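Aminopeptidase (Aneurinibacillus sp. AM-1, PDB 5IB9) is a zinc-dependent aminopeptidase of the M28 family that probably cleaves residues from the N termini of peptides. Local coordinates at residues 238-243 against 271-276; 30-35 against 60-65. All blocks are in the same frame, centred on the assembly; numbering follows the deposited sequence.

Contact 1: residues 238-243 against 271-276; sequences ANDDAS and AEENGL. With ZN (zinc ion), chain B; ZN (zinc ion), chain C; BES (2-(3-amino-2-hydroxy-4-phenyl-butyrylamino)-4-methyl-pentanoic acid), chain H.
Asp240 and Glu273 lie nearest each other in the backbone, their CA atoms 9.7 Å apart, one on helix 238-256 and the other in the loop before helix 277-283. The peptide bond from Asp240 to Asp241 is cis, within a wider pi-type turn in which Ser243 N weakly reaches Ala238 O. Asp240 holds CG anti to its N (chi1 -170°), which sets the carboxylate across the zinc pair as a bridge: OD2 binds the zinc ion of chain B and OD1 that of chain C, at 2.0 Å. A bridging aspartate followed by a cis peptide is characteristic of M28 dizinc peptidases and their relatives. From the opposite direction Glu273 grips the chain B zinc ion unevenly, OE2 at 2.1 Å and OE1 at 2.6 Å. The two carboxylate planes stand 72° apart, and the shared zinc ion lets Asp240 OD2 and Glu273 OE2 approach to 2.8 Å. A water donates to both Asp240 O and Glu273 OE2. Glu272 sets OE1 3.1 Å from O2 of the inhibitor, the oxygen that bridges both zinc ions. Replacing Glu272 with an alanine would probably open a gap beside the inhibitor's C2 and take away the carboxylate lying against O2. Nearby, Leu276 CD2 packs on inhibitor C15.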
loop_
_atom_site.group_PDB
_atom_site.type_symbol
_atom_site.label_atom_id
_atom_site.label_comp_id
_atom_site.label_asym_id
_atom_site.label_seq_id
_atom_site.Cartn_x
_atom_site.Cartn_y
_atom_site.Cartn_z
ATOM N N ALA A 238 2.663 1.004 -28.558
ATOM C CA ALA A 238 2.959 2.289 -29.114
ATOM C C ALA A 238 1.852 3.246 -28.755
ATOM O O ALA A 238 2.131 4.416 -28.404
ATOM C CB ALA A 238 3.120 2.273 -30.668
ATOM N N ASN A 239 0.603 2.786 -28.893
ATOM C CA ASN A 239 -0.471 3.717 -28.505
ATOM C C ASN A 239 -0.836 3.577 -27.041
ATOM O O ASN A 239 -1.177 4.638 -26.417
ATOM C CB ASN A 239 -1.722 3.556 -29.420
ATOM C CG ASN A 239 -2.582 4.798 -29.306
ATOM O OD1 ASN A 239 -2.060 5.919 -29.342
ATOM N ND2 ASN A 239 -3.876 4.580 -29.152
ATOM N N ASP A 240 -0.850 2.342 -26.525
ATOM C CA ASP A 240 -1.227 2.048 -25.143
ATOM C C ASP A 240 0.067 1.709 -24.410
ATOM O O ASP A 240 0.389 0.526 -24.325
ATOM C CB ASP A 240 -2.258 0.831 -25.035
ATOM C CG ASP A 240 -2.856 0.647 -23.695
ATOM O OD1 ASP A 240 -2.529 1.679 -22.833
ATOM O OD2 ASP A 240 -3.525 -0.350 -23.164
ATOM N N ASP A 241 0.867 2.626 -23.801
ATOM C CA ASP A 241 0.533 4.028 -23.690
ATOM C C ASP A 241 1.795 4.806 -23.939
ATOM O O ASP A 241 1.992 5.880 -23.355
ATOM C CB ASP A 241 -0.088 4.380 -22.329
ATOM C CG ASP A 241 -0.633 5.802 -22.351
ATOM O OD1 ASP A 241 -0.950 6.417 -23.389
ATOM O OD2 ASP A 241 -0.739 6.375 -21.156
ATOM N N ALA A 242 2.644 4.360 -24.918
ATOM C CA ALA A 242 3.712 5.299 -25.315
ATOM C C ALA A 242 3.252 6.625 -25.831
ATOM O O ALA A 242 3.936 7.653 -25.617
ATOM C CB ALA A 242 4.748 4.643 -26.300
ATOM N N SER A 243 2.089 6.664 -26.487
ATOM C CA SER A 243 1.525 7.879 -26.933
ATOM C C SER A 243 1.369 8.880 -25.796
ATOM O O SER A 243 1.780 10.021 -25.927
ATOM C CB SER A 243 0.162 7.616 -27.636
ATOM O OG SER A 243 -0.819 7.197 -26.712
ATOM N N ALA A 271 3.110 -0.068 -13.884
ATOM C CA ALA A 271 2.149 -1.139 -13.471
ATOM C C ALA A 271 0.762 -0.704 -13.597
ATOM O O ALA A 271 -0.101 -1.089 -12.843
ATOM C CB ALA A 271 2.521 -1.727 -12.054
ATOM N N GLU A 272 0.403 0.135 -14.565
ATOM C CA GLU A 272 -0.977 0.516 -14.849
ATOM C C GLU A 272 -1.807 -0.721 -15.259
ATOM O O GLU A 272 -2.956 -0.858 -14.802
ATOM C CB GLU A 272 -1.070 1.666 -15.880
ATOM C CG GLU A 272 -2.490 2.229 -16.040
ATOM C CD GLU A 272 -3.291 1.505 -17.148
ATOM O OE1 GLU A 272 -2.752 0.629 -17.873
ATOM O OE2 GLU A 272 -4.480 1.890 -17.181
ATOM N N GLU A 273 -1.166 -1.550 -16.067
ATOM C CA GLU A 273 -1.967 -2.650 -16.687
ATOM C C GLU A 273 -2.243 -3.731 -15.656
ATOM O O GLU A 273 -3.158 -4.564 -15.905
ATOM C CB GLU A 273 -1.160 -3.193 -17.827
ATOM C CG GLU A 273 -0.880 -2.252 -19.060
ATOM C CD GLU A 273 -2.131 -1.891 -19.885
ATOM O OE1 GLU A 273 -3.264 -2.272 -19.447
ATOM O OE2 GLU A 273 -1.916 -1.163 -20.961
ATOM N N ASN A 274 -1.550 -3.697 -14.547
ATOM C CA ASN A 274 -1.730 -4.600 -13.430
ATOM C C ASN A 274 -2.789 -4.192 -12.440
ATOM O O ASN A 274 -2.897 -4.800 -11.363
ATOM C CB ASN A 274 -0.368 -4.743 -12.621
ATOM C CG ASN A 274 0.806 -5.141 -13.514
ATOM O OD1 ASN A 274 1.165 -6.335 -13.618
ATOM N ND2 ASN A 274 1.293 -4.186 -14.285
ATOM N N GLY A 275 -3.536 -3.104 -12.696
ATOM C CA GLY A 275 -4.505 -2.607 -11.791
ATOM C C GLY A 275 -4.153 -1.244 -11.185
ATOM O O GLY A 275 -4.487 -0.945 -10.054
ATOM N N LEU A 276 -3.591 -0.364 -12.007
ATOM C CA LEU A 276 -3.312 1.031 -11.588
ATOM C C LEU A 276 -2.321 1.069 -10.462
ATOM O O LEU A 276 -2.485 1.934 -9.593
ATOM C CB LEU A 276 -4.622 1.841 -11.295
ATOM C CG LEU A 276 -5.754 1.590 -12.299
ATOM C CD1 LEU A 276 -6.913 2.479 -11.822
ATOM C CD2 LEU A 276 -5.400 1.867 -13.732
HETATM ZN ZN ZN B . -3.925 -0.984 -21.575
HETATM ZN ZN ZN C . -3.381 2.486 -21.197
HETATM N N2 BES H . -5.868 2.359 -21.824
HETATM C C1 BES H . -6.497 1.249 -21.106
HETATM C C6 BES H . -7.884 1.699 -20.655
HETATM C C7 BES H . -8.963 1.899 -21.714
HETATM C C8 BES H . -9.106 1.050 -22.840
HETATM C C12 BES H . -9.875 2.962 -21.526
HETATM C C9 BES H . -10.155 1.278 -23.755
HETATM C C11 BES H . -10.928 3.195 -22.454
HETATM C C10 BES H . -11.052 2.349 -23.568
HETATM C C2 BES H . -5.626 0.837 -19.914
HETATM O O2 BES H . -4.335 0.788 -20.517
HETATM C C3 BES H . -6.082 -0.533 -19.542
HETATM O O3 BES H . -5.897 -1.436 -20.351
HETATM N N1 BES H . -6.722 -0.666 -18.432
HETATM C C4 BES H . -7.260 -1.981 -18.070
HETATM C C13 BES H . -7.920 -1.730 -16.725
HETATM C C14 BES H . -6.954 -1.305 -15.614
HETATM C C15 BES H . -7.822 -1.248 -14.364
HETATM C C16 BES H . -5.729 -2.205 -15.444
HETATM C C5 BES H . -8.396 -2.443 -18.974
HETATM O O1 BES H . -8.710 -3.669 -18.975
HETATM O O4 BES H . -9.031 -1.655 -19.698
HETATM O O HOH W 1 -0.610 -1.993 -23.400
#

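Contact 2: residues 30-35 against 60-65; sequences RVAGSP and FQFEGY
Ala32 and Gly33, the two central residues of a type II beta turn running from Val31 to Ser34, meet the edge of the Phe62 ring on strand 55-66. The contact is small, burying 90 Å², and is one of van der Waals touching. The ring's far end does the work: Phe62 CZ lies 3.9 Å from Ala32 CB and 3.8 Å from Ala32 O, which sits at the ring edge and in its plane. Gly33 N is also near that plane, at the same edge. Phe62 holds CG between its own N and carbonyl carbon (chi1 71°), carrying the ring across toward the turn. Gly33, with phi at 86°, takes the backbone shape expected of the third residue of such a turn. A CB there would come within 3.3 Å of Phe62 CZ and press on Ala32 O as well.

Further packing places the contact in the fold: Asn274 touches both Ala32 and Phe62, and Ile277 of helix 277-283 touches Phe62.

Hydrogen bonds hold the turn and tie it to the next helix, while on the other side the Phe62 backbone is hydrogen-bonded to Leu201 of the antiparallel strand 187-210. Ser34 is the N-cap of helix 35-50, where its OG accepts from Glu37 N while the Glu37 carboxylate takes the N-H of Gly33. Val31 O receives two bonds from Ser34: one from the backbone N at 3.0 Å, the other from OG at 2.6 Å, which meets a lone pair in the carbonyl plane at a C=O...OG angle of 139°.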
loop_
_atom_site.group_PDB
_atom_site.type_symbol
_atom_site.label_atom_id
_atom_site.label_comp_id
_atom_site.label_asym_id
_atom_site.label_seq_id
_atom_site.Cartn_x
_atom_site.Cartn_y
_atom_site.Cartn_z
ATOM N N ARG A 30 6.599 -3.453 -22.803
ATOM C CA ARG A 30 7.187 -2.938 -21.549
ATOM C C ARG A 30 6.394 -3.502 -20.401
ATOM O O ARG A 30 5.655 -2.796 -19.650
ATOM C CB ARG A 30 7.154 -1.367 -21.544
ATOM C CG ARG A 30 7.941 -0.790 -22.657
ATOM C CD ARG A 30 7.839 0.750 -22.742
ATOM N NE ARG A 30 6.438 1.201 -22.873
ATOM C CZ ARG A 30 5.681 1.030 -24.007
ATOM N NH1 ARG A 30 6.247 0.580 -25.158
ATOM N NH2 ARG A 30 4.403 1.411 -24.006
ATOM N N VAL A 31 6.532 -4.806 -20.105
ATOM C CA VAL A 31 5.684 -5.375 -19.092
ATOM C C VAL A 31 6.129 -4.917 -17.702
ATOM O O VAL A 31 7.349 -4.816 -17.466
ATOM C CB VAL A 31 5.805 -6.924 -19.155
ATOM C CG1 VAL A 31 5.085 -7.562 -17.985
ATOM C CG2 VAL A 31 5.156 -7.379 -20.504
ATOM N N ALA A 32 5.137 -4.597 -16.823
ATOM C CA ALA A 32 5.551 -3.953 -15.577
ATOM C C ALA A 32 6.495 -4.816 -14.789
ATOM O O ALA A 32 6.325 -6.035 -14.713
ATOM C CB ALA A 32 4.410 -3.601 -14.751
ATOM N N GLY A 33 7.541 -4.196 -14.256
ATOM C CA GLY A 33 8.473 -4.930 -13.384
ATOM C C GLY A 33 9.548 -5.639 -14.195
ATOM O O GLY A 33 10.452 -6.281 -13.611
ATOM N N SER A 34 9.481 -5.529 -15.527
ATOM C CA SER A 34 10.486 -6.185 -16.378
ATOM C C SER A 34 11.671 -5.352 -16.736
ATOM O O SER A 34 11.658 -4.098 -16.553
ATOM C CB SER A 34 9.852 -6.639 -17.738
ATOM O OG SER A 34 9.637 -5.492 -18.540
ATOM N N PRO A 35 12.737 -5.931 -17.298
ATOM C CA PRO A 35 13.814 -5.100 -17.755
ATOM C C PRO A 35 13.419 -4.040 -18.781
ATOM O O PRO A 35 14.045 -2.993 -18.872
ATOM C CB PRO A 35 14.785 -6.138 -18.429
ATOM C CG PRO A 35 14.457 -7.386 -17.785
ATOM C CD PRO A 35 13.038 -7.392 -17.349
ATOM N N PHE A 60 8.166 0.717 -6.292
ATOM C CA PHE A 60 7.143 0.066 -5.484
ATOM C C PHE A 60 7.154 -1.420 -5.833
ATOM O O PHE A 60 7.464 -1.784 -6.919
ATOM C CB PHE A 60 5.700 0.655 -5.637
ATOM C CG PHE A 60 5.202 0.665 -7.027
ATOM C CD1 PHE A 60 4.520 -0.439 -7.633
ATOM C CD2 PHE A 60 5.509 1.735 -7.855
ATOM C CE1 PHE A 60 4.146 -0.356 -8.996
ATOM C CE2 PHE A 60 5.112 1.775 -9.176
ATOM C CZ PHE A 60 4.406 0.775 -9.782
ATOM N N GLN A 61 6.870 -2.279 -4.860
ATOM C CA GLN A 61 6.775 -3.701 -5.178
ATOM C C GLN A 61 5.325 -4.084 -5.396
ATOM O O GLN A 61 4.397 -3.469 -4.836
ATOM C CB GLN A 61 7.366 -4.559 -4.049
ATOM C CG GLN A 61 8.887 -4.411 -3.965
ATOM C CD GLN A 61 9.535 -5.191 -2.771
ATOM O OE1 GLN A 61 8.834 -5.849 -1.994
ATOM N NE2 GLN A 61 10.866 -5.068 -2.613
ATOM N N PHE A 62 5.117 -5.171 -6.146
ATOM C CA PHE A 62 3.782 -5.719 -6.342
ATOM C C PHE A 62 4.006 -7.158 -6.700
ATOM O O PHE A 62 5.122 -7.596 -7.044
ATOM C CB PHE A 62 3.022 -4.915 -7.436
ATOM C CG PHE A 62 3.538 -5.151 -8.808
ATOM C CD1 PHE A 62 2.944 -6.074 -9.659
ATOM C CD2 PHE A 62 4.716 -4.484 -9.268
ATOM C CE1 PHE A 62 3.462 -6.291 -10.945
ATOM C CE2 PHE A 62 5.248 -4.690 -10.504
ATOM C CZ PHE A 62 4.643 -5.601 -11.381
ATOM N N GLU A 63 2.905 -7.904 -6.653
ATOM C CA GLU A 63 2.995 -9.334 -6.930
ATOM C C GLU A 63 2.717 -9.564 -8.403
ATOM O O GLU A 63 1.631 -9.232 -8.869
ATOM C CB GLU A 63 1.993 -10.084 -6.014
ATOM C CG GLU A 63 2.328 -10.062 -4.511
ATOM C CD GLU A 63 3.750 -10.559 -4.195
ATOM O OE1 GLU A 63 4.564 -9.785 -3.587
ATOM O OE2 GLU A 63 4.052 -11.731 -4.549
ATOM N N GLY A 64 3.682 -10.088 -9.132
ATOM C CA GLY A 64 3.552 -10.383 -10.540
ATOM C C GLY A 64 3.106 -11.838 -10.678
ATOM O O GLY A 64 3.089 -12.598 -9.697
ATOM N N TYR A 65 2.688 -12.199 -11.874
ATOM C CA TYR A 65 2.206 -13.563 -12.115
ATOM C C TYR A 65 2.955 -14.122 -13.310
ATOM O O TYR A 65 3.018 -13.473 -14.349
ATOM C CB TYR A 65 0.712 -13.500 -12.442
ATOM C CG TYR A 65 0.001 -14.848 -12.592
ATOM C CD1 TYR A 65 -0.126 -15.704 -11.515
ATOM C CD2 TYR A 65 -0.585 -15.210 -13.805
ATOM C CE1 TYR A 65 -0.828 -16.934 -11.643
ATOM C CE2 TYR A 65 -1.296 -16.444 -13.930
ATOM C CZ TYR A 65 -1.390 -17.272 -12.861
ATOM O OH TYR A 65 -2.074 -18.477 -13.004
#

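In the fold
From the N terminus the chain passes helix 15-25 and enters the loop 30-35; helix 35-50 then leads to strand 55-66, and contact 2 closes this excursion by bringing that strand back against the loop. Long afterwards, beyond strand 187-210, helix 238-256 opens contact 1, which closes once strand 263-269 has led into the loop 271-276. The two contacts are therefore in series, neither nested nor crossed. Their centres are nevertheless about 12 Å apart, and Ala271 CA packs 3.6 Å from Ala32 CB. The loop carrying Glu273 is thus lodged between the dizinc site and the N-terminal turn and strand.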